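Local coordinates for protein beta-lactamase (Serratia marcescens, PDB 5GWA) that is an extended-spectrum class A beta-lactamase, probably hydrolysing beta-lactam antibiotics to substituted beta-amino acids, and is inhibited by avibactam, at residues A[70-75]-A[116-121]; A[88-93]-A[100-105]. All coordinates share one frame; numbering follows the deposited sequence.

Contact 1: A[70-75]-A[116-121]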
loop_
_atom_site.group_PDB
_atom_site.type_symbol
_atom_site.label_atom_id
_atom_site.label_comp_id
_atom_site.label_asym_id
_atom_site.label_seq_id
_atom_site.Cartn_x
_atom_site.Cartn_y
_atom_site.Cartn_z
ATOM N N LYS A 70 18.908 18.190 -5.994
ATOM C CA LYS A 70 18.741 18.730 -4.647
ATOM C C LYS A 70 17.783 17.827 -3.862
ATOM O O LYS A 70 17.035 17.020 -4.442
ATOM C CB LYS A 70 18.268 20.158 -4.660
ATOM C CG LYS A 70 19.293 21.110 -5.270
ATOM C CD LYS A 70 20.605 21.087 -4.497
ATOM C CE LYS A 70 21.362 22.398 -4.665
ATOM N NZ LYS A 70 20.509 23.562 -4.285
ATOM N N LYS A 71 17.924 17.857 -2.541
ATOM C CA LYS A 71 17.246 16.882 -1.674
ATOM C C LYS A 71 16.310 17.504 -0.651
ATOM O O LYS A 71 16.645 18.508 0.002
ATOM C CB LYS A 71 18.256 16.043 -0.917
ATOM C CG LYS A 71 19.201 15.278 -1.835
ATOM C CD LYS A 71 20.089 14.354 -1.053
ATOM C CE LYS A 71 21.117 13.698 -1.962
ATOM N NZ LYS A 71 22.045 12.807 -1.236
ATOM N N LEU A 72 15.131 16.894 -0.518
ATOM C CA LEU A 72 14.218 17.138 0.575
ATOM C C LEU A 72 14.544 16.294 1.784
ATOM O O LEU A 72 14.954 15.136 1.637
ATOM C CB LEU A 72 12.781 16.854 0.136
ATOM C CG LEU A 72 12.248 17.627 -1.055
ATOM C CD1 LEU A 72 10.849 17.210 -1.427
ATOM C CD2 LEU A 72 12.259 19.106 -0.741
ATOM N N PHE A 73 14.296 16.827 2.990
ATOM C CA PHE A 73 14.337 15.966 4.158
ATOM C C PHE A 73 12.994 15.291 4.336
ATOM O O PHE A 73 11.982 15.942 4.505
ATOM C CB PHE A 73 14.698 16.757 5.437
ATOM C CG PHE A 73 15.019 15.865 6.615
ATOM C CD1 PHE A 73 16.257 15.311 6.739
ATOM C CD2 PHE A 73 14.033 15.517 7.523
ATOM C CE1 PHE A 73 16.555 14.460 7.796
ATOM C CE2 PHE A 73 14.324 14.654 8.577
ATOM C CZ PHE A 73 15.577 14.144 8.704
ATOM N N VAL A 74 12.972 13.969 4.175
ATOM C CA VAL A 74 11.753 13.202 4.286
ATOM C C VAL A 74 11.643 12.647 5.694
ATOM O O VAL A 74 12.447 11.804 6.116
ATOM C CB VAL A 74 11.753 12.069 3.232
ATOM C CG1 VAL A 74 10.515 11.177 3.376
ATOM C CG2 VAL A 74 11.827 12.691 1.835
ATOM N N LYS A 75 10.737 13.249 6.451
ATOM C CA LYS A 75 10.475 12.823 7.837
ATOM C C LYS A 75 9.871 11.438 7.866
ATOM O O LYS A 75 9.184 11.053 6.957
ATOM C CB LYS A 75 9.479 13.784 8.510
ATOM C CG LYS A 75 10.078 15.134 8.837
ATOM C CD LYS A 75 9.151 15.949 9.734
ATOM C CE LYS A 75 8.004 16.569 8.969
ATOM N NZ LYS A 75 7.412 17.693 9.761
ATOM N N CYS A 116 4.010 11.149 -3.673
ATOM C CA CYS A 116 2.998 12.024 -4.237
ATOM C C CYS A 116 2.683 13.181 -3.264
ATOM O O CYS A 116 2.764 14.359 -3.608
ATOM C CB CYS A 116 1.740 11.219 -4.540
ATOM S SG CYS A 116 0.311 12.181 -5.055
ATOM N N ASP A 117 2.378 12.844 -2.033
ATOM C CA ASP A 117 1.979 13.855 -1.078
ATOM C C ASP A 117 3.128 14.727 -0.620
ATOM O O ASP A 117 2.923 15.925 -0.403
ATOM C CB ASP A 117 1.204 13.227 0.086
ATOM C CG ASP A 117 -0.182 12.741 -0.325
ATOM O OD1 ASP A 117 -0.615 12.859 -1.508
ATOM O OD2 ASP A 117 -0.865 12.216 0.566
ATOM N N ILE A 118 4.332 14.174 -0.549
ATOM C CA ILE A 118 5.558 14.976 -0.292
ATOM C C ILE A 118 5.731 16.045 -1.387
ATOM O O ILE A 118 5.931 17.241 -1.109
ATOM C CB ILE A 118 6.811 14.066 -0.257
ATOM C CG1 ILE A 118 6.830 13.239 1.035
ATOM C CG2 ILE A 118 8.082 14.887 -0.367
ATOM C CD1 ILE A 118 7.778 12.079 0.967
ATOM N N LEU A 119 5.469 15.650 -2.622
ATOM C CA LEU A 119 5.583 16.567 -3.748
ATOM C C LEU A 119 4.433 17.575 -3.804
ATOM O O LEU A 119 4.680 18.739 -4.157
ATOM C CB LEU A 119 5.724 15.776 -5.068
ATOM C CG LEU A 119 7.034 14.982 -5.236
ATOM C CD1 LEU A 119 6.998 14.128 -6.481
ATOM C CD2 LEU A 119 8.279 15.874 -5.231
ATOM N N PHE A 120 3.204 17.192 -3.465
ATOM C CA PHE A 120 2.094 18.162 -3.318
ATOM C C PHE A 120 2.473 19.227 -2.305
ATOM O O PHE A 120 2.348 20.427 -2.572
ATOM C CB PHE A 120 0.777 17.494 -2.915
ATOM C CG PHE A 120 -0.069 17.051 -4.070
ATOM C CD1 PHE A 120 -0.521 17.944 -5.011
ATOM C CD2 PHE A 120 -0.427 15.715 -4.189
ATOM C CE1 PHE A 120 -1.269 17.516 -6.087
ATOM C CE2 PHE A 120 -1.314 15.312 -5.167
ATOM C CZ PHE A 120 -1.699 16.186 -6.140
ATOM N N ARG A 121 3.077 18.810 -1.204
ATOM C CA ARG A 121 3.501 19.799 -0.202
ATOM C C ARG A 121 4.596 20.722 -0.709
ATOM O O ARG A 121 4.474 21.975 -0.548
ATOM C CB ARG A 121 3.847 19.119 1.113
ATOM C CG ARG A 121 2.577 18.664 1.841
ATOM C CD ARG A 121 2.821 18.152 3.258
ATOM N NE ARG A 121 3.575 16.898 3.265
ATOM C CZ ARG A 121 3.035 15.689 3.139
ATOM N NH1 ARG A 121 1.724 15.559 3.000
ATOM N NH2 ARG A 121 3.806 14.607 3.212
#
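L72 and V74, two residues apart on strand 71-74, both pack against I118 of helix 113-123, and this apolar contact carries most of the interface. L72 brings CD1 to within 3.8 Å of I118 CG2, the two side chains running alongside each other with opposed directions. V74 meets the other arm of the isoleucine at about a right angle: its CG1 lies 3.8 Å from I118 CD1, and its CG2 is slightly farther from the same methyl. The fork of I118 therefore serves two neighbours. CG1 stands anti to the carbonyl carbon (chi1 -73°) and carries CD1 to V74, while CG2 is the branch that meets L72.

The strand pairs antiparallel with strand 96-99 as a two-stranded ribbon, here laid against the all-helical part of the class A fold. The next residue on the helix, L119, packs on L53, extending the apolar layer to helix 49-63.

Several polar groups of the two segments bond to neighbouring parts of the chain. D117 accepts hydrogen bonds from the backbone N-H groups of E147 and E148 with its two carboxylate oxygens, and E147 lines the avibactam pocket. D117 O lies 3.5 Å above the guanidinium plane of R121, over its centre. D78 accepts a hydrogen bond from K75 N at the strand end and has a long, weak ion pair with R121.

Contact 2: A[88-93]-A[100-105]. With NA (sodium ion), chain S; NA (sodium ion), chain I; SO4 (sulfate ion), chain D.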
loop_
_atom_site.group_PDB
_atom_site.type_symbol
_atom_site.label_atom_id
_atom_site.label_comp_id
_atom_site.label_asym_id
_atom_site.label_seq_id
_atom_site.Cartn_x
_atom_site.Cartn_y
_atom_site.Cartn_z
ATOM N N LYS A 88 8.575 3.813 1.436
ATOM C CA LYS A 88 8.534 3.469 2.833
ATOM C C LYS A 88 9.218 2.124 3.062
ATOM O O LYS A 88 9.962 1.956 4.014
ATOM C CB LYS A 88 7.115 3.454 3.352
ATOM C CG LYS A 88 7.060 3.079 4.823
ATOM C CD LYS A 88 5.702 3.242 5.429
ATOM C CE LYS A 88 5.795 3.082 6.949
ATOM N NZ LYS A 88 6.624 4.119 7.633
ATOM N N ASP A 89 8.935 1.120 2.240
ATOM C CA ASP A 89 9.615 -0.145 2.466
ATOM C C ASP A 89 11.132 -0.052 2.249
ATOM O O ASP A 89 11.894 -0.815 2.845
ATOM C CB ASP A 89 9.042 -1.205 1.539
ATOM C CG ASP A 89 9.410 -2.624 1.946
ATOM O OD1 ASP A 89 9.240 -3.014 3.104
ATOM O OD2 ASP A 89 9.825 -3.360 1.040
ATOM N N LYS A 90 11.552 0.835 1.357
ATOM C CA LYS A 90 12.983 1.046 1.114
ATOM C C LYS A 90 13.644 1.751 2.314
ATOM O O LYS A 90 14.782 1.418 2.669
ATOM C CB LYS A 90 13.232 1.817 -0.153
ATOM C CG LYS A 90 14.717 1.914 -0.543
ATOM C CD LYS A 90 14.879 2.578 -1.883
ATOM C CE LYS A 90 16.343 2.618 -2.303
ATOM N NZ LYS A 90 16.894 1.256 -2.547
ATOM N N TYR A 91 12.916 2.682 2.936
ATOM C CA TYR A 91 13.475 3.538 3.986
ATOM C C TYR A 91 12.561 3.524 5.180
ATOM O O TYR A 91 11.900 4.516 5.505
ATOM C CB TYR A 91 13.616 4.963 3.470
ATOM C CG TYR A 91 14.470 5.099 2.215
ATOM C CD1 TYR A 91 15.828 4.864 2.255
ATOM C CD2 TYR A 91 13.939 5.575 1.019
ATOM C CE1 TYR A 91 16.602 4.965 1.119
ATOM C CE2 TYR A 91 14.713 5.691 -0.128
ATOM C CZ TYR A 91 16.072 5.425 -0.049
ATOM O OH TYR A 91 16.892 5.620 -1.129
ATOM N N PRO A 92 12.502 2.403 5.902
ATOM C CA PRO A 92 11.514 2.275 6.951
ATOM C C PRO A 92 11.646 3.206 8.160
ATOM O O PRO A 92 10.622 3.568 8.732
ATOM C CB PRO A 92 11.615 0.805 7.394
ATOM C CG PRO A 92 12.758 0.244 6.659
ATOM C CD PRO A 92 13.162 1.146 5.555
ATOM N N ASN A 93 12.841 3.758 8.365
ATOM C CA ASN A 93 13.069 4.728 9.424
ATOM C C ASN A 93 12.803 6.148 8.957
ATOM O O ASN A 93 12.560 7.039 9.757
ATOM C CB ASN A 93 14.483 4.641 9.939
ATOM C CG ASN A 93 14.618 3.617 11.021
ATOM O OD1 ASN A 93 14.198 3.846 12.167
ATOM N ND2 ASN A 93 15.019 2.434 10.636
ATOM N N PHE A 100 14.847 15.236 -5.332
ATOM C CA PHE A 100 13.622 15.372 -6.094
ATOM C C PHE A 100 13.589 14.267 -7.152
ATOM O O PHE A 100 12.532 13.718 -7.433
ATOM C CB PHE A 100 13.554 16.724 -6.801
ATOM C CG PHE A 100 13.405 17.866 -5.879
ATOM C CD1 PHE A 100 12.175 18.203 -5.352
ATOM C CD2 PHE A 100 14.511 18.675 -5.569
ATOM C CE1 PHE A 100 12.036 19.263 -4.477
ATOM C CE2 PHE A 100 14.364 19.746 -4.730
ATOM C CZ PHE A 100 13.134 20.046 -4.178
ATOM N N SER A 101 14.720 14.026 -7.823
ATOM C CA SER A 101 14.792 12.952 -8.829
ATOM C C SER A 101 14.292 11.600 -8.301
ATOM O O SER A 101 13.401 10.973 -8.896
ATOM C CB SER A 101 16.229 12.778 -9.317
ATOM O OG SER A 101 16.326 11.675 -10.195
ATOM N N GLU A 102 14.826 11.178 -7.174
ATOM C CA GLU A 102 14.483 9.879 -6.615
ATOM C C GLU A 102 12.996 9.886 -6.250
ATOM O O GLU A 102 12.291 8.856 -6.392
ATOM C CB GLU A 102 15.300 9.585 -5.345
ATOM C CG GLU A 102 14.953 8.223 -4.765
ATOM C CD GLU A 102 15.908 7.663 -3.707
ATOM O OE1 GLU A 102 17.009 8.212 -3.501
ATOM O OE2 GLU A 102 15.651 6.546 -3.203
ATOM N N ILE A 103 12.539 10.954 -5.634
ATOM C CA ILE A 103 11.143 11.006 -5.183
ATOM C C ILE A 103 10.201 10.977 -6.380
ATOM O O ILE A 103 9.213 10.219 -6.385
ATOM C CB ILE A 103 10.845 12.239 -4.287
ATOM C CG1 ILE A 103 11.656 12.132 -2.979
ATOM C CG2 ILE A 103 9.337 12.356 -3.991
ATOM C CD1 ILE A 103 11.741 13.445 -2.224
ATOM N N ILE A 104 10.503 11.766 -7.421
ATOM C CA ILE A 104 9.652 11.762 -8.603
ATOM C C ILE A 104 9.637 10.404 -9.316
ATOM O O ILE A 104 8.560 9.940 -9.721
ATOM C CB ILE A 104 10.085 12.846 -9.603
ATOM C CG1 ILE A 104 9.910 14.201 -8.992
ATOM C CG2 ILE A 104 9.313 12.682 -10.899
ATOM C CD1 ILE A 104 10.655 15.320 -9.713
ATOM N N LYS A 105 10.787 9.725 -9.407
ATOM C CA LYS A 105 10.855 8.429 -10.071
ATOM C C LYS A 105 9.999 7.432 -9.308
ATOM O O LYS A 105 9.223 6.702 -9.901
ATOM C CB LYS A 105 12.280 7.886 -10.146
ATOM C CG LYS A 105 13.140 8.610 -11.153
ATOM C CD LYS A 105 14.487 7.911 -11.234
ATOM C CE LYS A 105 15.461 8.669 -12.116
ATOM N NZ LYS A 105 16.710 7.877 -12.223
HETATM NA NA NA S . 9.576 4.944 6.995
HETATM NA NA NA I . 18.276 10.615 -3.285
HETATM S S SO4 D . 6.233 2.437 10.735
HETATM O O1 SO4 D . 6.177 2.223 12.205
HETATM O O2 SO4 D . 6.155 1.144 10.065
HETATM O O3 SO4 D . 5.065 3.291 10.404
HETATM O O4 SO4 D . 7.457 3.199 10.349
HETATM O O HOH W 1 20.425 11.211 -4.798
#
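Y91 and E102 meet through one short hydrogen bond, from Y91 OH to E102 OE2 at 2.6 Å. The tyrosine addresses the syn side of OE2 and lies 18° out of the carboxylate plane. Seen from the ring, OE2 sits at the edge and in its plane, and also comes to 3.3 Å from Y91 CE2; the ring and carboxylate planes are turned 55° apart. The other carboxylate oxygen, E102 OE1, binds a sodium ion at 2.7 Å, a metal that also takes up a water, so each oxygen of the group has its own partner. S99 belongs to this sodium site as well.

Next to this bond, K90 lays its CG over the centre of one face of the Y91 ring, 3.7 Å above the plane. Its amino group stops short of a salt bridge with E102, although the opposite charges could still favour one another at that range.

The contact bridges a helix-strand-helix passage of the helical domain: helix 86-90 ends before Y91, strand 96-99 follows, and helix 100-109 starts directly after it. E102 sits in the first turn of that helix, where its backbone N is hydrogen-bonded to S99 OG, and an extended side chain, CG anti to the backbone N (chi1 180°), reaches across to the tyrosine hydroxyl. L96 and L98 of the strand touch Y91.

Beyond the helix end, Y91 O and P92 O bind a second sodium ion at 2.8 and 2.5 Å. K88 donates through NZ to O4 of a sulfate ion (3.0 Å), probably from the crystallisation liquor, which also accepts a hydrogen bond from G198 N of the second subunit. N93 OD1 accepts one from K200 NZ of that subunit.

Along the chain, strand 71-74 comes first and leads through helix 86-90 to strand 96-99 and helix 100-109, after which helix 113-123 follows. Contact 2 closes the short loop between 88-93 and 100-105, and it is nested within the longer loop that contact 1 closes between 70-75 and 116-121. The centres of the two contacts lie about 9 Å apart. They also touch directly: K70 O and F100 N probably share a hydrogen bond at the ribbon's end, L72 packs on the ring of F100, and L119 packs on I103 and I104. Helix 100-109 thus joins both, linking the two-stranded ribbon to helix 113-123 and to the end of helix 86-90 and the loop that follows it.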